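Local coordinates for protein nitrilotriacetate monooxygenase (Burkholderia pseudomallei, PDB 3SDO) that probably acts as an FMN-dependent monooxygenase, using molecular oxygen to oxidise its substrate, at residues Asn22-Val31 against Gly397-Leu405; Phe243-Lys254 against Arg384-Asp392. All blocks are in the same frame, centred on the assembly; numbering follows the deposited sequence.

In the fold
Strand 11-15, near the N terminus, leads into the long loop that carries Asn22-Val31, and interaction 1 closes a loop of 365 residues when Gly397-Leu405 arrives from the last strand of the parallel sheet. Interaction 2 lies wholly within this span and closes a shorter loop of 129 residues: Phe243-Lys254, on the helix after strand 235-238, meets Arg384-Asp392, the end of helix 375-387 and the turn into strand 393-396. The two contacts therefore nest and do not cross. Both flank strand 393-396, which pairs with strands 11-15 and 268-277 in the curled sheet of a luciferase-like TIM barrel. Interaction 2 packs a helix against the helix end and turn at its entry, interaction 1 a loop at its exit.

Interaction 1. Residues Asn22-Val31 against Gly397-Leu405; sequences NMNAWKHPSV and GLPVTGFGL
Val400 fits closely among Ala25, His28, Ser30 and Val31, in the buried part of this contact between a loop and a helix start. With its CG1 anti to the backbone N (chi1 173°), that methyl lies 3.3 Å from Ser30 OG and also meets Val31 CG1, while CG2 rests on the CB atoms of Ala25 and His28. Next to it, Val31 CG1 approaches Gly402 N to 3.3 Å, at a place where glycine leaves room for the valine. At the Asn22 end of the loop, Asn22 N donates to Pro399 O (3.0 Å), and Asn22 OD1 forms an Asx turn with Asn24 N.

The less buried side is formed by Ser30 and Phe403. Phe403 sets CE2 over one His28 face, the ring planes 44° apart, while Pro29 CD covers the opposite face. Ser30 OG comes to the edge of the phenyl ring and accepts from Phe403 N (3.2 Å, N-H...O 157°). The same hydroxyl is hydrogen-bonded to His28 ND1, 2.9 Å away, to which Ser30 N also donates, and His28 NE2 binds Gln290. Held at both nitrogens, the imidazole is probably restrained from turning, and its bond to Ser30 OG would help orient the hydroxyl that accepts from Phe403 N.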
loop_
_atom_site.group_PDB
_atom_site.type_symbol
_atom_site.label_atom_id
_atom_site.label_comp_id
_atom_site.label_asym_id
_atom_site.label_seq_id
_atom_site.Cartn_x
_atom_site.Cartn_y
_atom_site.Cartn_z
ATOM N N ASN A 22 -8.532 -20.805 -5.820
ATOM C CA ASN A 22 -9.315 -21.772 -5.049
ATOM C C ASN A 22 -9.182 -21.442 -3.553
ATOM O O ASN A 22 -8.067 -21.272 -3.035
ATOM C CB ASN A 22 -8.881 -23.212 -5.353
ATOM C CG ASN A 22 -9.728 -24.245 -4.626
ATOM O OD1 ASN A 22 -9.674 -24.347 -3.399
ATOM N ND2 ASN A 22 -10.548 -24.981 -5.370
ATOM N N MET A 23 -10.314 -21.362 -2.867
ATOM C CA MET A 23 -10.330 -20.923 -1.478
ATOM C C MET A 23 -9.444 -21.795 -0.577
ATOM O O MET A 23 -8.928 -21.309 0.428
ATOM C CB MET A 23 -11.774 -20.855 -0.937
ATOM C CG MET A 23 -12.482 -22.185 -0.708
ATOM S SD MET A 23 -14.062 -22.074 0.214
ATOM C CE MET A 23 -14.757 -20.579 -0.500
ATOM N N ASN A 24 -9.289 -23.070 -0.947
ATOM C CA ASN A 24 -8.504 -24.031 -0.169
ATOM C C ASN A 24 -7.108 -24.330 -0.738
ATOM O O ASN A 24 -6.484 -25.326 -0.386
ATOM C CB ASN A 24 -9.303 -25.307 0.024
ATOM C CG ASN A 24 -10.399 -25.159 1.113
ATOM O OD1 ASN A 24 -10.513 -24.109 1.775
ATOM N ND2 ASN A 24 -11.201 -26.201 1.283
ATOM N N ALA A 25 -6.602 -23.414 -1.557
ATOM C CA ALA A 25 -5.309 -23.593 -2.210
ATOM C C ALA A 25 -4.147 -23.676 -1.207
ATOM O O ALA A 25 -3.091 -24.248 -1.525
ATOM C CB ALA A 25 -5.064 -22.452 -3.236
ATOM N N TRP A 26 -4.332 -23.122 -0.006
ATOM C CA TRP A 26 -3.287 -23.184 1.043
ATOM C C TRP A 26 -2.909 -24.626 1.409
ATOM O O TRP A 26 -1.854 -24.855 2.025
ATOM C CB TRP A 26 -3.711 -22.457 2.327
ATOM C CG TRP A 26 -4.837 -23.102 3.092
ATOM C CD1 TRP A 26 -6.191 -22.921 2.888
ATOM C CD2 TRP A 26 -4.723 -24.009 4.194
ATOM N NE1 TRP A 26 -6.917 -23.676 3.776
ATOM C CE2 TRP A 26 -6.045 -24.352 4.598
ATOM C CE3 TRP A 26 -3.642 -24.560 4.887
ATOM C CZ2 TRP A 26 -6.305 -25.216 5.658
ATOM C CZ3 TRP A 26 -3.907 -25.448 5.936
ATOM C CH2 TRP A 26 -5.226 -25.757 6.316
ATOM N N LYS A 27 -3.801 -25.569 1.105
ATOM C CA LYS A 27 -3.560 -26.989 1.368
ATOM C C LYS A 27 -2.665 -27.650 0.313
ATOM O O LYS A 27 -2.157 -28.750 0.545
ATOM C CB LYS A 27 -4.868 -27.796 1.408
ATOM C CG LYS A 27 -5.924 -27.378 2.418
ATOM C CD LYS A 27 -7.045 -28.450 2.430
ATOM C CE LYS A 27 -8.273 -28.013 3.187
ATOM N NZ LYS A 27 -9.495 -28.876 2.948
ATOM N N HIS A 28 -2.522 -27.038 -0.863
ATOM C CA HIS A 28 -1.775 -27.691 -1.950
ATOM C C HIS A 28 -0.267 -27.626 -1.715
ATOM O O HIS A 28 0.248 -26.546 -1.405
ATOM C CB HIS A 28 -2.103 -27.084 -3.322
ATOM C CG HIS A 28 -1.753 -28.000 -4.442
ATOM N ND1 HIS A 28 -0.535 -27.956 -5.075
ATOM C CD2 HIS A 28 -2.417 -29.060 -4.959
ATOM C CE1 HIS A 28 -0.482 -28.928 -5.972
ATOM N NE2 HIS A 28 -1.608 -29.620 -5.913
ATOM N N PRO A 29 0.446 -28.771 -1.881
ATOM C CA PRO A 29 1.892 -28.801 -1.611
ATOM C C PRO A 29 2.771 -27.942 -2.512
ATOM O O PRO A 29 3.909 -27.719 -2.170
ATOM C CB PRO A 29 2.276 -30.284 -1.775
ATOM C CG PRO A 29 1.142 -30.931 -2.483
ATOM C CD PRO A 29 -0.085 -30.110 -2.216
ATOM N N SER A 30 2.267 -27.467 -3.648
ATOM C CA SER A 30 3.074 -26.614 -4.524
ATOM C C SER A 30 3.204 -25.154 -4.034
ATOM O O SER A 30 3.904 -24.353 -4.668
ATOM C CB SER A 30 2.505 -26.630 -5.948
ATOM O OG SER A 30 1.270 -25.893 -6.054
ATOM N N VAL A 31 2.508 -24.797 -2.954
ATOM C CA VAL A 31 2.643 -23.475 -2.341
ATOM C C VAL A 31 2.948 -23.603 -0.854
ATOM O O VAL A 31 2.625 -24.618 -0.251
ATOM C CB VAL A 31 1.359 -22.598 -2.555
ATOM C CG1 VAL A 31 1.046 -22.439 -4.059
ATOM C CG2 VAL A 31 0.166 -23.188 -1.793
ATOM N N GLY A 397 -6.554 -16.401 -13.301
ATOM C CA GLY A 397 -6.923 -16.653 -11.914
ATOM C C GLY A 397 -6.744 -18.126 -11.653
ATOM O O GLY A 397 -7.713 -18.883 -11.697
ATOM N N LEU A 398 -5.504 -18.543 -11.397
ATOM C CA LEU A 398 -5.200 -19.969 -11.356
ATOM C C LEU A 398 -5.643 -20.567 -10.022
ATOM O O LEU A 398 -5.444 -19.965 -8.970
ATOM C CB LEU A 398 -3.722 -20.236 -11.627
ATOM C CG LEU A 398 -3.366 -19.851 -13.068
ATOM C CD1 LEU A 398 -1.968 -19.285 -13.169
ATOM C CD2 LEU A 398 -3.609 -21.047 -14.022
ATOM N N PRO A 399 -6.267 -21.760 -10.064
ATOM C CA PRO A 399 -6.778 -22.353 -8.838
ATOM C C PRO A 399 -5.707 -22.444 -7.721
ATOM O O PRO A 399 -5.992 -22.161 -6.560
ATOM C CB PRO A 399 -7.249 -23.750 -9.299
ATOM C CG PRO A 399 -7.600 -23.584 -10.684
ATOM C CD PRO A 399 -6.597 -22.580 -11.240
ATOM N N VAL A 400 -4.484 -22.814 -8.099
ATOM C CA VAL A 400 -3.345 -22.869 -7.186
ATOM C C VAL A 400 -2.202 -22.106 -7.869
ATOM O O VAL A 400 -1.798 -22.461 -8.973
ATOM C CB VAL A 400 -2.939 -24.340 -6.874
ATOM C CG1 VAL A 400 -1.643 -24.391 -6.052
ATOM C CG2 VAL A 400 -4.064 -25.082 -6.120
ATOM N N THR A 401 -1.714 -21.050 -7.222
ATOM C CA THR A 401 -0.748 -20.122 -7.816
ATOM C C THR A 401 0.629 -20.775 -8.095
ATOM O O THR A 401 1.378 -20.314 -8.963
ATOM C CB THR A 401 -0.536 -18.893 -6.900
ATOM O OG1 THR A 401 -1.803 -18.430 -6.381
ATOM C CG2 THR A 401 0.150 -17.770 -7.660
ATOM N N GLY A 402 0.950 -21.824 -7.344
ATOM C CA GLY A 402 2.169 -22.619 -7.551
ATOM C C GLY A 402 2.169 -23.353 -8.881
ATOM O O GLY A 402 2.594 -22.811 -9.900
ATOM N N PHE A 403 1.695 -24.591 -8.897
ATOM C CA PHE A 403 1.756 -25.387 -10.132
ATOM C C PHE A 403 0.930 -24.780 -11.244
ATOM O O PHE A 403 1.283 -24.917 -12.403
ATOM C CB PHE A 403 1.363 -26.847 -9.903
ATOM C CG PHE A 403 -0.113 -27.095 -9.915
ATOM C CD1 PHE A 403 -0.775 -27.315 -11.102
ATOM C CD2 PHE A 403 -0.833 -27.116 -8.737
ATOM C CE1 PHE A 403 -2.132 -27.563 -11.119
ATOM C CE2 PHE A 403 -2.191 -27.358 -8.745
ATOM C CZ PHE A 403 -2.847 -27.581 -9.938
ATOM N N GLY A 404 -0.157 -24.090 -10.904
ATOM C CA GLY A 404 -0.984 -23.444 -11.923
ATOM C C GLY A 404 -0.219 -22.488 -12.824
ATOM O O GLY A 404 -0.312 -22.561 -14.064
ATOM N N LEU A 405 0.514 -21.555 -12.217
ATOM C CA LEU A 405 1.278 -20.609 -13.010
ATOM C C LEU A 405 2.459 -21.279 -13.714
ATOM O O LEU A 405 2.742 -20.967 -14.872
ATOM C CB LEU A 405 1.782 -19.458 -12.140
ATOM C CG LEU A 405 2.517 -18.305 -12.831
ATOM C CD1 LEU A 405 1.613 -17.556 -13.806
ATOM C CD2 LEU A 405 3.026 -17.345 -11.744
#

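Interaction 2. Residues Phe243-Lys254 against Arg384-Asp392; sequences FDEARVFYRRVK and RWVDEGAAD
Phe243 lies between two residues of helix 375-387, offering a face to Arg384 and an edge to Trp385. The Arg384 guanidinium makes a cation-pi contact over that face, CZ 4.0 Å from the phenyl centroid, but its plane is inclined 41° to the ring. Its NH2 is also paired with Glu381. Against Trp385 the phenyl stands edge-to-face, planes at 69°, with CD2 over the indole; Phe243 CA adds an off-centre CH-pi contact with the six-membered ring. Ala246 CB packs on Trp385 CZ3 (3.5 Å) and on Ala390 CB.

Helix 375-387 ends here in a Schellman motif, with Gly389 at positive phi as C-prime, and its turn leads into barrel strand 393-396. Arg247 reaches this terminus edge-on: NE and NH2 both make weak bonds to Glu388 O, and NH2 also makes a salt bridge to Glu388 OE1 (3.3 Å), whose hydrogen bond is weak.

One helical turn on, chi1 of Tyr250 (-175°) carries its ring across the turn, with Gly389 O over one face, 3.1 Å from CG. Its hydroxyl donates to Asp392 OD1 (2.6 Å), and Lys254, whose side chain runs toward that of Asp392, places NZ on OD2 (2.8 Å) in a salt bridge. Each oxygen is met on its syn side, and OD2 also accepts from Val269 N.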
loop_
_atom_site.group_PDB
_atom_site.type_symbol
_atom_site.label_atom_id
_atom_site.label_comp_id
_atom_site.label_asym_id
_atom_site.label_seq_id
_atom_site.Cartn_x
_atom_site.Cartn_y
_atom_site.Cartn_z
ATOM N N PHE A 243 -18.354 -18.467 -22.671
ATOM C CA PHE A 243 -17.970 -17.788 -23.912
ATOM C C PHE A 243 -19.071 -16.821 -24.405
ATOM O O PHE A 243 -18.805 -15.663 -24.690
ATOM C CB PHE A 243 -17.650 -18.828 -24.988
ATOM C CG PHE A 243 -17.525 -18.260 -26.363
ATOM C CD1 PHE A 243 -18.572 -18.353 -27.261
ATOM C CD2 PHE A 243 -16.356 -17.628 -26.757
ATOM C CE1 PHE A 243 -18.463 -17.814 -28.560
ATOM C CE2 PHE A 243 -16.241 -17.080 -28.041
ATOM C CZ PHE A 243 -17.313 -17.184 -28.942
ATOM N N ASP A 244 -20.307 -17.300 -24.483
ATOM C CA ASP A 244 -21.416 -16.480 -24.999
ATOM C C ASP A 244 -21.632 -15.228 -24.145
ATOM O O ASP A 244 -21.853 -14.130 -24.660
ATOM C CB ASP A 244 -22.701 -17.311 -25.027
ATOM C CG ASP A 244 -22.734 -18.309 -26.160
ATOM O OD1 ASP A 244 -22.144 -18.056 -27.221
ATOM O OD2 ASP A 244 -23.400 -19.331 -26.001
ATOM N N GLU A 245 -21.566 -15.410 -22.834
ATOM C CA GLU A 245 -21.640 -14.295 -21.890
ATOM C C GLU A 245 -20.514 -13.288 -22.076
ATOM O O GLU A 245 -20.751 -12.077 -22.109
ATOM C CB GLU A 245 -21.582 -14.815 -20.468
ATOM C CG GLU A 245 -22.895 -15.441 -20.046
ATOM C CD GLU A 245 -22.814 -16.061 -18.683
ATOM O OE1 GLU A 245 -21.701 -16.148 -18.127
ATOM O OE2 GLU A 245 -23.868 -16.443 -18.162
ATOM N N ALA A 246 -19.299 -13.801 -22.232
ATOM C CA ALA A 246 -18.113 -12.949 -22.415
ATOM C C ALA A 246 -18.208 -12.153 -23.703
ATOM O O ALA A 246 -17.829 -10.989 -23.761
ATOM C CB ALA A 246 -16.863 -13.795 -22.413
ATOM N N ARG A 247 -18.738 -12.780 -24.740
ATOM C CA ARG A 247 -18.883 -12.114 -26.009
ATOM C C ARG A 247 -19.900 -10.968 -25.917
ATOM O O ARG A 247 -19.698 -9.897 -26.483
ATOM C CB ARG A 247 -19.318 -13.132 -27.032
ATOM C CG ARG A 247 -19.475 -12.600 -28.384
ATOM C CD ARG A 247 -19.805 -13.750 -29.308
ATOM N NE ARG A 247 -19.004 -13.676 -30.502
ATOM C CZ ARG A 247 -19.072 -14.550 -31.498
ATOM N NH1 ARG A 247 -19.922 -15.585 -31.437
ATOM N NH2 ARG A 247 -18.291 -14.375 -32.554
ATOM N N VAL A 248 -20.995 -11.191 -25.200
ATOM C CA VAL A 248 -21.982 -10.118 -24.990
ATOM C C VAL A 248 -21.352 -8.999 -24.173
ATOM O O VAL A 248 -21.477 -7.840 -24.527
ATOM C CB VAL A 248 -23.269 -10.616 -24.305
ATOM C CG1 VAL A 248 -24.158 -9.423 -23.890
ATOM C CG2 VAL A 248 -24.028 -11.594 -25.247
ATOM N N PHE A 249 -20.636 -9.359 -23.110
ATOM C CA PHE A 249 -19.973 -8.386 -22.273
ATOM C C PHE A 249 -18.987 -7.557 -23.082
ATOM O O PHE A 249 -18.996 -6.328 -22.996
ATOM C CB PHE A 249 -19.281 -9.079 -21.113
ATOM C CG PHE A 249 -18.635 -8.143 -20.149
ATOM C CD1 PHE A 249 -19.409 -7.363 -19.301
ATOM C CD2 PHE A 249 -17.259 -8.037 -20.080
ATOM C CE1 PHE A 249 -18.818 -6.503 -18.396
ATOM C CE2 PHE A 249 -16.667 -7.171 -19.180
ATOM C CZ PHE A 249 -17.449 -6.405 -18.342
ATOM N N TYR A 250 -18.171 -8.236 -23.894
ATOM C CA TYR A 250 -17.186 -7.565 -24.736
ATOM C C TYR A 250 -17.869 -6.513 -25.614
ATOM O O TYR A 250 -17.423 -5.373 -25.663
ATOM C CB TYR A 250 -16.434 -8.605 -25.584
ATOM C CG TYR A 250 -15.290 -8.085 -26.443
ATOM C CD1 TYR A 250 -15.524 -7.543 -27.701
ATOM C CD2 TYR A 250 -13.977 -8.244 -26.040
ATOM C CE1 TYR A 250 -14.466 -7.090 -28.508
ATOM C CE2 TYR A 250 -12.916 -7.815 -26.839
ATOM C CZ TYR A 250 -13.162 -7.240 -28.070
ATOM O OH TYR A 250 -12.102 -6.803 -28.842
ATOM N N ARG A 251 -18.956 -6.900 -26.286
ATOM C CA ARG A 251 -19.698 -6.015 -27.198
ATOM C C ARG A 251 -20.311 -4.820 -26.487
ATOM O O ARG A 251 -20.267 -3.711 -27.004
ATOM C CB ARG A 251 -20.797 -6.793 -27.959
ATOM C CG ARG A 251 -20.245 -7.782 -28.993
ATOM C CD ARG A 251 -21.254 -8.196 -30.074
ATOM N NE ARG A 251 -22.226 -9.172 -29.588
ATOM C CZ ARG A 251 -23.452 -8.888 -29.136
ATOM N NH1 ARG A 251 -23.908 -7.630 -29.086
ATOM N NH2 ARG A 251 -24.233 -9.881 -28.725
ATOM N N ARG A 252 -20.857 -5.043 -25.294
ATOM C CA ARG A 252 -21.467 -3.958 -24.515
ATOM C C ARG A 252 -20.442 -2.941 -24.019
ATOM O O ARG A 252 -20.695 -1.729 -24.072
ATOM C CB ARG A 252 -22.265 -4.532 -23.332
ATOM C CG ARG A 252 -23.423 -5.406 -23.755
ATOM C CD ARG A 252 -24.123 -6.028 -22.558
ATOM N NE ARG A 252 -24.846 -5.031 -21.775
ATOM C CZ ARG A 252 -25.296 -5.235 -20.539
ATOM N NH1 ARG A 252 -25.061 -6.392 -19.917
ATOM N NH2 ARG A 252 -25.965 -4.271 -19.908
ATOM N N VAL A 253 -19.286 -3.426 -23.551
ATOM C CA VAL A 253 -18.235 -2.540 -23.036
ATOM C C VAL A 253 -17.685 -1.674 -24.180
ATOM O O VAL A 253 -17.518 -0.449 -24.048
ATOM C CB VAL A 253 -17.091 -3.335 -22.382
ATOM C CG1 VAL A 253 -15.837 -2.419 -22.185
ATOM C CG2 VAL A 253 -17.581 -3.977 -21.060
ATOM N N LYS A 254 -17.433 -2.298 -25.320
ATOM C CA LYS A 254 -16.937 -1.556 -26.474
ATOM C C LYS A 254 -17.950 -0.523 -26.961
ATOM O O LYS A 254 -17.571 0.621 -27.249
ATOM C CB LYS A 254 -16.524 -2.515 -27.600
ATOM C CG LYS A 254 -15.357 -3.443 -27.211
ATOM C CD LYS A 254 -13.958 -2.847 -27.369
ATOM C CE LYS A 254 -12.913 -3.919 -26.964
ATOM N NZ LYS A 254 -11.491 -3.562 -27.082
ATOM N N ARG A 384 -9.689 -19.020 -29.744
ATOM C CA ARG A 384 -11.090 -18.908 -30.136
ATOM C C ARG A 384 -11.758 -17.689 -29.487
ATOM O O ARG A 384 -12.450 -16.913 -30.174
ATOM C CB ARG A 384 -11.859 -20.181 -29.774
ATOM C CG ARG A 384 -13.341 -20.111 -30.113
ATOM C CD ARG A 384 -14.041 -21.440 -29.935
ATOM N NE ARG A 384 -14.503 -21.601 -28.568
ATOM C CZ ARG A 384 -15.713 -21.285 -28.114
ATOM N NH1 ARG A 384 -16.625 -20.753 -28.918
ATOM N NH2 ARG A 384 -16.011 -21.500 -26.826
ATOM N N TRP A 385 -11.551 -17.515 -28.177
ATOM C CA TRP A 385 -12.152 -16.374 -27.462
ATOM C C TRP A 385 -11.697 -15.039 -28.054
ATOM O O TRP A 385 -12.487 -14.109 -28.182
ATOM C CB TRP A 385 -11.810 -16.407 -25.961
ATOM C CG TRP A 385 -12.650 -17.374 -25.171
ATOM C CD1 TRP A 385 -12.898 -18.675 -25.481
ATOM C CD2 TRP A 385 -13.350 -17.113 -23.952
ATOM N NE1 TRP A 385 -13.709 -19.247 -24.543
ATOM C CE2 TRP A 385 -14.013 -18.308 -23.589
ATOM C CE3 TRP A 385 -13.475 -15.992 -23.119
ATOM C CZ2 TRP A 385 -14.782 -18.417 -22.431
ATOM C CZ3 TRP A 385 -14.256 -16.100 -21.969
ATOM C CH2 TRP A 385 -14.892 -17.312 -21.633
ATOM N N VAL A 386 -10.436 -14.962 -28.434
ATOM C CA VAL A 386 -9.866 -13.729 -29.015
ATOM C C VAL A 386 -10.324 -13.538 -30.475
ATOM O O VAL A 386 -10.801 -12.461 -30.832
ATOM C CB VAL A 386 -8.332 -13.707 -28.874
ATOM C CG1 VAL A 386 -7.708 -12.525 -29.640
ATOM C CG2 VAL A 386 -7.971 -13.605 -27.388
ATOM N N ASP A 387 -10.249 -14.590 -31.287
ATOM C CA ASP A 387 -10.724 -14.525 -32.680
ATOM C C ASP A 387 -12.176 -14.081 -32.776
ATOM O O ASP A 387 -12.538 -13.334 -33.683
ATOM C CB ASP A 387 -10.666 -15.896 -33.361
ATOM C CG ASP A 387 -9.286 -16.275 -33.836
ATOM O OD1 ASP A 387 -8.339 -15.459 -33.780
ATOM O OD2 ASP A 387 -9.182 -17.425 -34.286
ATOM N N GLU A 388 -13.008 -14.563 -31.847
ATOM C CA GLU A 388 -14.448 -14.413 -31.984
ATOM C C GLU A 388 -15.003 -13.258 -31.179
ATOM O O GLU A 388 -16.219 -13.098 -31.086
ATOM C CB GLU A 388 -15.148 -15.742 -31.634
ATOM C CG GLU A 388 -14.758 -16.897 -32.559
ATOM C CD GLU A 388 -14.980 -16.561 -34.037
ATOM O OE1 GLU A 388 -16.097 -16.117 -34.333
ATOM O OE2 GLU A 388 -14.052 -16.755 -34.868
ATOM N N GLY A 389 -14.133 -12.445 -30.595
ATOM C CA GLY A 389 -14.573 -11.204 -29.936
ATOM C C GLY A 389 -15.082 -11.343 -28.513
ATOM O O GLY A 389 -16.008 -10.640 -28.119
ATOM N N ALA A 390 -14.494 -12.241 -27.730
ATOM C CA ALA A 390 -14.830 -12.336 -26.306
ATOM C C ALA A 390 -13.710 -11.801 -25.421
ATOM O O ALA A 390 -13.910 -11.631 -24.216
ATOM C CB ALA A 390 -15.134 -13.764 -25.915
ATOM N N ALA A 391 -12.546 -11.534 -26.005
ATOM C CA ALA A 391 -11.370 -11.161 -25.205
ATOM C C ALA A 391 -10.321 -10.442 -26.056
ATOM O O ALA A 391 -10.187 -10.728 -27.229
ATOM C CB ALA A 391 -10.777 -12.403 -24.561
ATOM N N ASP A 392 -9.631 -9.474 -25.459
ATOM C CA ASP A 392 -8.412 -8.866 -26.011
ATOM C C ASP A 392 -7.178 -9.452 -25.317
ATOM O O ASP A 392 -6.029 -9.180 -25.686
ATOM C CB ASP A 392 -8.403 -7.353 -25.774
ATOM C CG ASP A 392 -9.529 -6.638 -26.499
ATOM O OD1 ASP A 392 -9.795 -7.012 -27.644
ATOM O OD2 ASP A 392 -10.153 -5.711 -25.910
HETATM O O HOH W 1 -15.486 -10.602 -22.308
#